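Local coordinates for putative hemin storage protein (Bordetella bronchiseptica, PDB 6AU1) that cleaves deacetylated poly-beta-1,6-N-acetylglucosamine, a biofilm polysaccharide, with the glycoside hydrolase domain that this chain represents, at residues A[12-17]-A[44-49]; A[73-78]-A[150-155]; A[91-96]-A[156-161]. One frame throughout, in Å; residues are numbered along the deposited sequence.

Contact 1 (A[12-17]-A[44-49]); sequences VDLDYI and VYLQAF
The amide of Gln47 and the carboxylate of Asp15 meet with their planes 72° apart. Gln47 NE2 gives a hydrogen bond to Asp15 OD2 at 3.0 Å. OD2 lies close to the amide plane, but the amide reaches it from above the carboxylate plane. Gln47 OE1 also accepts from Asp15 N, at 3.0 Å, so both ends of the amide are held and its rotation is fixed. The side chain is nearly extended, with CG anti to the backbone N (chi1 -163°), and this carries the amide to the backbone at Leu14 and Asp15. One face of the Phe49 ring rests against Gln47 CG and supports it. Asp15 has further partners in Tyr62 OH and the backbone N of Asp51, while Asp13 OD1 is bonded to Tyr335 OH.

On the apolar side, Leu14 CD1 lies 3.3 Å from Leu46 CD1. So close an approach is somewhat doubtful, because Leu14 sits in an unusual rotamer. Val12 CG2 touches Val44 CG1 at 3.6 Å. The backbone O of Gln47 is buried without a polar partner, and Leu14 CD2 lies 3.3 Å from it. Val12 N bonds Tyr45 O, and Gln47 N bonds Val12 O. This is parallel pairing of two neighbouring barrel strands, 8-12 and 43-47, joined through helix 22-39 in a beta-alpha-beta crossover of a TIM-barrel domain.

Contact 2 (A[73-78]-A[150-155]); sequences DLFNRV and KAAHFD
The tight part of this contact is the edge of Phe75 against the methyl of Ala152, with Phe154 beside it. Ala152 CB lies in the plane of the Phe75 ring, 3.6 Å from Phe75 CD2. The two phenyl rings make an offset edge-to-face pair, with planes at 79° and centroids 6.0 Å apart. The edge of Phe75 is turned toward the face of Phe154, and Phe75 CE2 comes 3.9 Å from Phe154 CD1. A chi1 of -179° sets the Phe75 ring trans to its amide N, which swings it off the first turn of helix 75-86. Ala92 of strand 89-94 touches both phenyl groups, and Val220 of helix 195-223 packs on Phe154.

The other side is looser and wetter. Asn76 and Ala151 are partly exposed. Asn76 CB lies 3.5 Å from Ala151 O, a simple packing contact. No direct hydrogen bond joins the two segments. A water does the work instead: it accepts from His153 N at 2.8 Å and donates to Asn76 O at 3.2 Å. The His153 ring stacks on Trp80.

The chain after helix 135-151 is tied down by other parts of the fold. Gln224 bonds both Ala152 O and Phe154 N through its side-chain amide, and Asp155 forms a salt bridge with Lys83. The contact joins the start of helix 75-86 to the link between helix 135-151 and strand 156-159. It belongs to the outer, helix-bearing side of the sheet in a TIM-barrel fold.

Contact 3 (A[91-96]-A[156-161]); sequences YAWLPV and GLLFHD. With EDO (1,2-ethanediol), chain G.
Trp93 NE1 lies 2.9 Å from His160 ND1. The edge of the indole is turned toward the face of the imidazole, with planes at 67° and the centroid of the five-membered Trp93 ring 4.7 Å from that of His160. A chi1 of -170° puts the imidazole opposite its amide N, on the Trp93 side. Leu158 runs alongside Trp93, and its CD2 sits over the five-membered ring, 4.0 Å from the centroid. Gly156 CA lies over one face of the Tyr91 ring.

Beneath these side chains the strands pair in parallel. Ala92 N bonds Gly156 O, Leu158 N bonds Ala92 O, Leu94 N bonds Leu158 O, and His160 N bonds Leu94 O. On the helix side Val96 CG2 touches Phe159 CB at 3.8 Å.

Asp161 OD1 stands 3.0 Å above the plane of the His160 ring, toward its rim. Asp161 OD1 also accepts a hydrogen bond from ethanediol O1 at 2.6 Å, and Asp161 O accepts from O2. The chemistry turns from apolar to polar at the C-terminal strand ends, where TIM-barrel enzymes carry their active sites. This is consistent with polar groups here meeting sugar hydroxyls, though the diol is probably a crystallisation additive.

How the contacts relate
Contacts 1 and 3 belong to one sheet: strand 43-47 of contact 1 pairs with strand 89-94 of contact 3, as in Leu46 N to Tyr91 O. Contact 3 is nearest the middle of the chain, about 5 Å from centre to centre. Contact 1 lies about 12 Å out and contact 2 about 18 Å. Contact 2 joins no strands to each other and has partly exposed residues on one side. Phe75 ties it to the sheet, touching Ala48 of contact 1 and Ala92 of contact 3. Backbone pairing, short in contact 1 and longer in contact 3, and polar strand ends mark these two, whereas contact 2 relies on aromatic packing and a water.

Contact 1 (A[12-17]-A[44-49])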
loop_
_atom_site.group_PDB
_atom_site.type_symbol
_atom_site.label_atom_id
_atom_site.label_comp_id
_atom_site.label_asym_id
_atom_site.label_seq_id
_atom_site.Cartn_x
_atom_site.Cartn_y
_atom_site.Cartn_z
ATOM N N VAL A 12 3.092 -2.797 9.819
ATOM C CA VAL A 12 4.008 -3.792 10.375
ATOM C C VAL A 12 4.469 -4.806 9.338
ATOM O O VAL A 12 3.648 -5.369 8.603
ATOM C CB VAL A 12 3.329 -4.545 11.539
ATOM C CG1 VAL A 12 4.169 -5.732 11.999
ATOM C CG2 VAL A 12 3.049 -3.580 12.704
ATOM N N ASP A 13 5.783 -5.046 9.293
ATOM C CA ASP A 13 6.365 -6.034 8.391
ATOM C C ASP A 13 6.374 -7.414 9.017
ATOM O O ASP A 13 6.973 -7.601 10.071
ATOM C CB ASP A 13 7.806 -5.656 8.025
ATOM C CG ASP A 13 7.898 -4.319 7.358
ATOM O OD1 ASP A 13 7.526 -4.236 6.164
ATOM O OD2 ASP A 13 8.352 -3.352 8.017
ATOM N N LEU A 14 5.717 -8.380 8.377
ATOM C CA LEU A 14 5.903 -9.777 8.777
ATOM C C LEU A 14 7.334 -10.222 8.473
ATOM O O LEU A 14 7.818 -11.204 9.046
ATOM C CB LEU A 14 4.911 -10.695 8.073
ATOM C CG LEU A 14 3.850 -11.305 8.993
ATOM C CD1 LEU A 14 3.174 -10.218 9.754
ATOM C CD2 LEU A 14 2.825 -12.133 8.238
ATOM N N ASP A 15 8.002 -9.527 7.549
ATOM C CA ASP A 15 9.414 -9.803 7.284
ATOM C C ASP A 15 10.266 -9.574 8.543
ATOM O O ASP A 15 11.340 -10.148 8.673
ATOM C CB ASP A 15 9.952 -8.936 6.131
ATOM C CG ASP A 15 9.319 -9.275 4.789
ATOM O OD1 ASP A 15 8.883 -10.432 4.600
ATOM O OD2 ASP A 15 9.275 -8.382 3.915
ATOM N N TYR A 16 9.783 -8.738 9.463
ATOM C CA TYR A 16 10.499 -8.489 10.717
ATOM C C TYR A 16 10.205 -9.570 11.760
ATOM O O TYR A 16 11.002 -9.791 12.677
ATOM C CB TYR A 16 10.124 -7.131 11.325
ATOM C CG TYR A 16 10.732 -5.874 10.717
ATOM C CD1 TYR A 16 11.389 -5.883 9.488
ATOM C CD2 TYR A 16 10.627 -4.653 11.393
ATOM C CE1 TYR A 16 11.919 -4.711 8.952
ATOM C CE2 TYR A 16 11.163 -3.479 10.863
ATOM C CZ TYR A 16 11.800 -3.513 9.648
ATOM O OH TYR A 16 12.323 -2.339 9.138
ATOM N N ILE A 17 9.048 -10.209 11.636
ATOM C CA ILE A 17 8.634 -11.261 12.573
ATOM C C ILE A 17 9.254 -12.603 12.197
ATOM O O ILE A 17 9.736 -13.351 13.065
ATOM C CB ILE A 17 7.098 -11.416 12.603
ATOM C CG1 ILE A 17 6.435 -10.084 12.982
ATOM C CG2 ILE A 17 6.675 -12.581 13.528
ATOM C CD1 ILE A 17 4.920 -10.099 12.899
ATOM N N VAL A 44 -3.695 -1.984 12.953
ATOM C CA VAL A 44 -2.398 -2.376 12.408
ATOM C C VAL A 44 -2.570 -2.780 10.951
ATOM O O VAL A 44 -3.444 -3.587 10.620
ATOM C CB VAL A 44 -1.765 -3.534 13.208
ATOM C CG1 VAL A 44 -0.543 -4.124 12.460
ATOM C CG2 VAL A 44 -1.387 -3.036 14.591
ATOM N N TYR A 45 -1.749 -2.197 10.080
ATOM C CA TYR A 45 -1.713 -2.589 8.682
ATOM C C TYR A 45 -0.664 -3.686 8.545
ATOM O O TYR A 45 0.524 -3.405 8.637
ATOM C CB TYR A 45 -1.359 -1.402 7.780
ATOM C CG TYR A 45 -2.407 -0.305 7.715
ATOM C CD1 TYR A 45 -3.659 -0.458 8.298
ATOM C CD2 TYR A 45 -2.148 0.870 7.016
ATOM C CE1 TYR A 45 -4.615 0.563 8.217
ATOM C CE2 TYR A 45 -3.089 1.879 6.924
ATOM C CZ TYR A 45 -4.318 1.720 7.516
ATOM O OH TYR A 45 -5.247 2.736 7.412
ATOM N N LEU A 46 -1.108 -4.924 8.352
ATOM C CA LEU A 46 -0.231 -6.071 8.535
ATOM C C LEU A 46 0.173 -6.718 7.196
ATOM O O LEU A 46 -0.673 -7.186 6.440
ATOM C CB LEU A 46 -0.922 -7.097 9.448
ATOM C CG LEU A 46 -0.039 -8.274 9.862
ATOM C CD1 LEU A 46 1.113 -7.772 10.737
ATOM C CD2 LEU A 46 -0.884 -9.301 10.626
ATOM N N GLN A 47 1.477 -6.733 6.925
ATOM C CA GLN A 47 2.030 -7.325 5.701
ATOM C C GLN A 47 1.600 -8.780 5.526
ATOM O O GLN A 47 1.818 -9.596 6.424
ATOM C CB GLN A 47 3.555 -7.248 5.752
ATOM C CG GLN A 47 4.256 -7.438 4.405
ATOM C CD GLN A 47 5.761 -7.580 4.571
ATOM O OE1 GLN A 47 6.245 -7.943 5.640
ATOM N NE2 GLN A 47 6.508 -7.317 3.502
ATOM N N ALA A 48 1.010 -9.115 4.376
ATOM C CA ALA A 48 0.571 -10.493 4.142
ATOM C C ALA A 48 1.463 -11.202 3.121
ATOM O O ALA A 48 1.292 -12.400 2.859
ATOM C CB ALA A 48 -0.897 -10.510 3.679
ATOM N N PHE A 49 2.406 -10.442 2.561
ATOM C CA PHE A 49 3.340 -10.919 1.526
ATOM C C PHE A 49 4.783 -10.807 2.024
ATOM O O PHE A 49 5.057 -10.066 2.969
ATOM C CB PHE A 49 3.158 -10.099 0.235
ATOM C CG PHE A 49 3.489 -8.633 0.392
ATOM C CD1 PHE A 49 2.583 -7.762 0.988
ATOM C CD2 PHE A 49 4.709 -8.132 -0.053
ATOM C CE1 PHE A 49 2.875 -6.403 1.133
ATOM C CE2 PHE A 49 5.018 -6.786 0.092
ATOM C CZ PHE A 49 4.096 -5.913 0.688
#

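Contact 2 (A[73-78]-A[150-155])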
loop_
_atom_site.group_PDB
_atom_site.type_symbol
_atom_site.label_atom_id
_atom_site.label_comp_id
_atom_site.label_asym_id
_atom_site.label_seq_id
_atom_site.Cartn_x
_atom_site.Cartn_y
_atom_site.Cartn_z
ATOM N N ASP A 73 3.473 -19.860 7.384
ATOM C CA ASP A 73 2.043 -19.684 7.616
ATOM C C ASP A 73 1.867 -18.762 8.813
ATOM O O ASP A 73 1.720 -19.226 9.950
ATOM C CB ASP A 73 1.358 -21.035 7.858
ATOM C CG ASP A 73 -0.149 -20.963 7.719
ATOM O OD1 ASP A 73 -0.701 -19.843 7.638
ATOM O OD2 ASP A 73 -0.794 -22.036 7.701
ATOM N N LEU A 74 1.880 -17.454 8.563
ATOM C CA LEU A 74 2.125 -16.513 9.644
ATOM C C LEU A 74 1.074 -15.418 9.740
ATOM O O LEU A 74 0.810 -14.914 10.828
ATOM C CB LEU A 74 3.518 -15.888 9.463
ATOM C CG LEU A 74 4.096 -14.988 10.549
ATOM C CD1 LEU A 74 4.109 -15.697 11.893
ATOM C CD2 LEU A 74 5.521 -14.582 10.148
ATOM N N PHE A 75 0.492 -15.016 8.611
ATOM C CA PHE A 75 -0.444 -13.891 8.659
ATOM C C PHE A 75 -1.647 -14.176 9.569
ATOM O O PHE A 75 -2.021 -13.331 10.392
ATOM C CB PHE A 75 -0.951 -13.510 7.261
ATOM C CG PHE A 75 -1.895 -12.342 7.285
ATOM C CD1 PHE A 75 -1.402 -11.048 7.288
ATOM C CD2 PHE A 75 -3.269 -12.537 7.375
ATOM C CE1 PHE A 75 -2.269 -9.947 7.331
ATOM C CE2 PHE A 75 -4.145 -11.456 7.437
ATOM C CZ PHE A 75 -3.645 -10.155 7.419
ATOM N N ASN A 76 -2.261 -15.348 9.425
ATOM C CA ASN A 76 -3.452 -15.643 10.216
ATOM C C ASN A 76 -3.166 -15.556 11.717
ATOM O O ASN A 76 -3.957 -14.987 12.477
ATOM C CB ASN A 76 -4.027 -17.031 9.869
ATOM C CG ASN A 76 -3.129 -18.182 10.324
ATOM O OD1 ASN A 76 -1.932 -18.205 10.030
ATOM N ND2 ASN A 76 -3.711 -19.144 11.063
ATOM N N ARG A 77 -2.039 -16.101 12.158
ATOM C CA ARG A 77 -1.823 -16.163 13.603
ATOM C C ARG A 77 -1.399 -14.802 14.178
ATOM O O ARG A 77 -1.771 -14.466 15.295
ATOM C CB ARG A 77 -0.816 -17.261 13.956
ATOM C CG ARG A 77 0.623 -16.961 13.609
ATOM C CD ARG A 77 1.377 -18.268 13.289
ATOM N NE ARG A 77 1.075 -19.373 14.212
ATOM C CZ ARG A 77 1.778 -19.669 15.304
ATOM N NH1 ARG A 77 2.830 -18.933 15.641
ATOM N NH2 ARG A 77 1.430 -20.706 16.062
ATOM N N VAL A 78 -0.688 -13.993 13.399
ATOM C CA VAL A 78 -0.324 -12.657 13.870
ATOM C C VAL A 78 -1.564 -11.774 13.894
ATOM O O VAL A 78 -1.767 -11.004 14.835
ATOM C CB VAL A 78 0.775 -12.034 13.007
ATOM C CG1 VAL A 78 1.084 -10.608 13.455
ATOM C CG2 VAL A 78 2.036 -12.918 13.080
ATOM N N LYS A 150 -9.939 -16.734 2.594
ATOM C CA LYS A 150 -10.178 -18.068 3.139
ATOM C C LYS A 150 -9.234 -18.396 4.293
ATOM O O LYS A 150 -9.577 -19.156 5.192
ATOM C CB LYS A 150 -10.003 -19.126 2.044
ATOM C CG LYS A 150 -11.024 -19.103 0.926
ATOM C CD LYS A 150 -10.584 -20.059 -0.184
ATOM C CE LYS A 150 -11.700 -20.370 -1.165
ATOM N NZ LYS A 150 -11.259 -21.329 -2.220
ATOM N N ALA A 151 -8.031 -17.838 4.250
ATOM C CA ALA A 151 -6.956 -18.269 5.145
ATOM C C ALA A 151 -6.947 -17.543 6.482
ATOM O O ALA A 151 -6.345 -18.020 7.449
ATOM C CB ALA A 151 -5.594 -18.080 4.457
ATOM N N ALA A 152 -7.593 -16.386 6.544
ATOM C CA ALA A 152 -7.435 -15.545 7.720
ATOM C C ALA A 152 -8.647 -14.664 7.957
ATOM O O ALA A 152 -9.443 -14.426 7.053
ATOM C CB ALA A 152 -6.182 -14.683 7.585
ATOM N N HIS A 153 -8.759 -14.183 9.186
ATOM C CA HIS A 153 -9.810 -13.261 9.580
ATOM C C HIS A 153 -9.200 -11.888 9.815
ATOM O O HIS A 153 -8.249 -11.753 10.582
ATOM C CB HIS A 153 -10.507 -13.764 10.843
ATOM C CG HIS A 153 -11.607 -12.873 11.324
ATOM N ND1 HIS A 153 -11.453 -12.005 12.383
ATOM C CD2 HIS A 153 -12.879 -12.712 10.887
ATOM C CE1 HIS A 153 -12.582 -11.348 12.579
ATOM N NE2 HIS A 153 -13.462 -11.758 11.684
ATOM N N PHE A 154 -9.739 -10.867 9.158
ATOM C CA PHE A 154 -9.196 -9.515 9.299
ATOM C C PHE A 154 -10.287 -8.491 9.017
ATOM O O PHE A 154 -11.379 -8.852 8.583
ATOM C CB PHE A 154 -7.994 -9.297 8.377
ATOM C CG PHE A 154 -8.213 -9.768 6.975
ATOM C CD1 PHE A 154 -7.930 -11.079 6.616
ATOM C CD2 PHE A 154 -8.711 -8.904 6.012
ATOM C CE1 PHE A 154 -8.139 -11.517 5.318
ATOM C CE2 PHE A 154 -8.916 -9.336 4.719
ATOM C CZ PHE A 154 -8.632 -10.643 4.370
ATOM N N ASP A 155 -9.986 -7.224 9.277
ATOM C CA ASP A 155 -11.011 -6.184 9.317
ATOM C C ASP A 155 -11.014 -5.273 8.101
ATOM O O ASP A 155 -11.997 -4.577 7.839
ATOM C CB ASP A 155 -10.825 -5.348 10.575
ATOM C CG ASP A 155 -10.844 -6.189 11.825
ATOM O OD1 ASP A 155 -11.930 -6.726 12.138
ATOM O OD2 ASP A 155 -9.782 -6.331 12.479
HETATM O O HOH W 1 -6.675 -14.272 11.044
#

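Contact 3 (A[91-96]-A[156-161])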
loop_
_atom_site.group_PDB
_atom_site.type_symbol
_atom_site.label_atom_id
_atom_site.label_comp_id
_atom_site.label_asym_id
_atom_site.label_seq_id
_atom_site.Cartn_x
_atom_site.Cartn_y
_atom_site.Cartn_z
ATOM N N TYR A 91 -5.668 -4.809 9.237
ATOM C CA TYR A 91 -5.870 -4.765 7.792
ATOM C C TYR A 91 -4.853 -5.674 7.130
ATOM O O TYR A 91 -3.685 -5.665 7.516
ATOM C CB TYR A 91 -5.677 -3.352 7.218
ATOM C CG TYR A 91 -6.724 -2.308 7.534
ATOM C CD1 TYR A 91 -7.237 -2.157 8.810
ATOM C CD2 TYR A 91 -7.149 -1.421 6.547
ATOM C CE1 TYR A 91 -8.177 -1.164 9.096
ATOM C CE2 TYR A 91 -8.078 -0.430 6.821
ATOM C CZ TYR A 91 -8.589 -0.308 8.097
ATOM O OH TYR A 91 -9.514 0.674 8.380
ATOM N N ALA A 92 -5.280 -6.437 6.130
ATOM C CA ALA A 92 -4.337 -7.206 5.333
ATOM C C ALA A 92 -3.716 -6.293 4.290
ATOM O O ALA A 92 -4.424 -5.706 3.483
ATOM C CB ALA A 92 -5.026 -8.397 4.666
ATOM N N TRP A 93 -2.393 -6.168 4.333
ATOM C CA TRP A 93 -1.644 -5.343 3.391
ATOM C C TRP A 93 -1.083 -6.271 2.305
ATOM O O TRP A 93 -0.274 -7.157 2.594
ATOM C CB TRP A 93 -0.550 -4.581 4.157
ATOM C CG TRP A 93 0.530 -3.937 3.361
ATOM C CD1 TRP A 93 0.441 -3.408 2.096
ATOM C CD2 TRP A 93 1.883 -3.759 3.780
ATOM N NE1 TRP A 93 1.665 -2.905 1.716
ATOM C CE2 TRP A 93 2.567 -3.114 2.727
ATOM C CE3 TRP A 93 2.588 -4.080 4.952
ATOM C CZ2 TRP A 93 3.926 -2.790 2.802
ATOM C CZ3 TRP A 93 3.948 -3.764 5.020
ATOM C CH2 TRP A 93 4.594 -3.115 3.951
ATOM N N LEU A 94 -1.549 -6.102 1.067
ATOM C CA LEU A 94 -1.193 -7.021 -0.017
ATOM C C LEU A 94 -0.933 -6.221 -1.293
ATOM O O LEU A 94 -1.534 -5.175 -1.479
ATOM C CB LEU A 94 -2.333 -8.031 -0.231
ATOM C CG LEU A 94 -2.106 -9.404 -0.863
ATOM C CD1 LEU A 94 -1.043 -10.203 -0.101
ATOM C CD2 LEU A 94 -3.432 -10.167 -0.949
ATOM N N PRO A 95 -0.054 -6.721 -2.169
ATOM C CA PRO A 95 0.124 -6.067 -3.473
ATOM C C PRO A 95 -1.152 -6.115 -4.292
ATOM O O PRO A 95 -1.988 -6.993 -4.108
ATOM C CB PRO A 95 1.217 -6.907 -4.148
ATOM C CG PRO A 95 1.920 -7.621 -3.021
ATOM C CD PRO A 95 0.816 -7.898 -2.025
ATOM N N VAL A 96 -1.289 -5.167 -5.206
ATOM C CA VAL A 96 -2.381 -5.183 -6.152
ATOM C C VAL A 96 -1.979 -5.982 -7.396
ATOM O O VAL A 96 -2.799 -6.701 -7.978
ATOM C CB VAL A 96 -2.777 -3.750 -6.547
ATOM C CG1 VAL A 96 -3.963 -3.767 -7.527
ATOM C CG2 VAL A 96 -3.122 -2.924 -5.288
ATOM N N GLY A 156 -9.906 -5.253 7.381
ATOM C CA GLY A 156 -9.797 -4.378 6.229
ATOM C C GLY A 156 -8.707 -4.815 5.283
ATOM O O GLY A 156 -7.979 -5.775 5.552
ATOM N N LEU A 157 -8.599 -4.097 4.170
ATOM C CA LEU A 157 -7.520 -4.313 3.209
ATOM C C LEU A 157 -6.735 -3.030 3.030
ATOM O O LEU A 157 -7.327 -1.949 2.927
ATOM C CB LEU A 157 -8.064 -4.745 1.843
ATOM C CG LEU A 157 -8.709 -6.109 1.660
ATOM C CD1 LEU A 157 -9.417 -6.116 0.312
ATOM C CD2 LEU A 157 -7.647 -7.220 1.737
ATOM N N LEU A 158 -5.413 -3.143 3.010
ATOM C CA LEU A 158 -4.579 -2.044 2.546
ATOM C C LEU A 158 -3.990 -2.445 1.205
ATOM O O LEU A 158 -3.162 -3.345 1.109
ATOM C CB LEU A 158 -3.461 -1.697 3.537
ATOM C CG LEU A 158 -2.442 -0.690 2.976
ATOM C CD1 LEU A 158 -3.072 0.701 2.721
ATOM C CD2 LEU A 158 -1.189 -0.584 3.873
ATOM N N PHE A 159 -4.431 -1.767 0.158
ATOM C CA PHE A 159 -3.849 -1.994 -1.150
ATOM C C PHE A 159 -2.501 -1.271 -1.242
ATOM O O PHE A 159 -2.418 -0.060 -1.054
ATOM C CB PHE A 159 -4.813 -1.511 -2.241
ATOM C CG PHE A 159 -6.123 -2.266 -2.273
ATOM C CD1 PHE A 159 -6.169 -3.590 -2.706
ATOM C CD2 PHE A 159 -7.306 -1.644 -1.902
ATOM C CE1 PHE A 159 -7.379 -4.286 -2.746
ATOM C CE2 PHE A 159 -8.522 -2.327 -1.940
ATOM C CZ PHE A 159 -8.554 -3.653 -2.363
ATOM N N HIS A 160 -1.460 -2.043 -1.538
ATOM C CA HIS A 160 -0.054 -1.614 -1.560
ATOM C C HIS A 160 0.248 -0.524 -2.579
ATOM O O HIS A 160 -0.538 -0.305 -3.501
ATOM C CB HIS A 160 0.799 -2.861 -1.848
ATOM C CG HIS A 160 2.281 -2.681 -1.673
ATOM N ND1 HIS A 160 2.840 -1.840 -0.736
ATOM C CD2 HIS A 160 3.320 -3.293 -2.298
ATOM C CE1 HIS A 160 4.158 -1.928 -0.798
ATOM N NE2 HIS A 160 4.477 -2.796 -1.745
ATOM N N ASP A 161 1.399 0.134 -2.424
ATOM C CA ASP A 161 1.823 1.185 -3.354
ATOM C C ASP A 161 2.404 0.638 -4.665
ATOM O O ASP A 161 2.908 1.403 -5.484
ATOM C CB ASP A 161 2.839 2.135 -2.678
ATOM C CG ASP A 161 4.164 1.460 -2.278
ATOM O OD1 ASP A 161 4.502 0.365 -2.767
ATOM O OD2 ASP A 161 4.897 2.065 -1.459
HETATM C C1 EDO G . 6.869 0.409 -5.214
HETATM O O1 EDO G . 5.858 -0.506 -4.752
HETATM C C2 EDO G . 6.435 1.037 -6.535
HETATM O O2 EDO G . 5.343 1.936 -6.306
#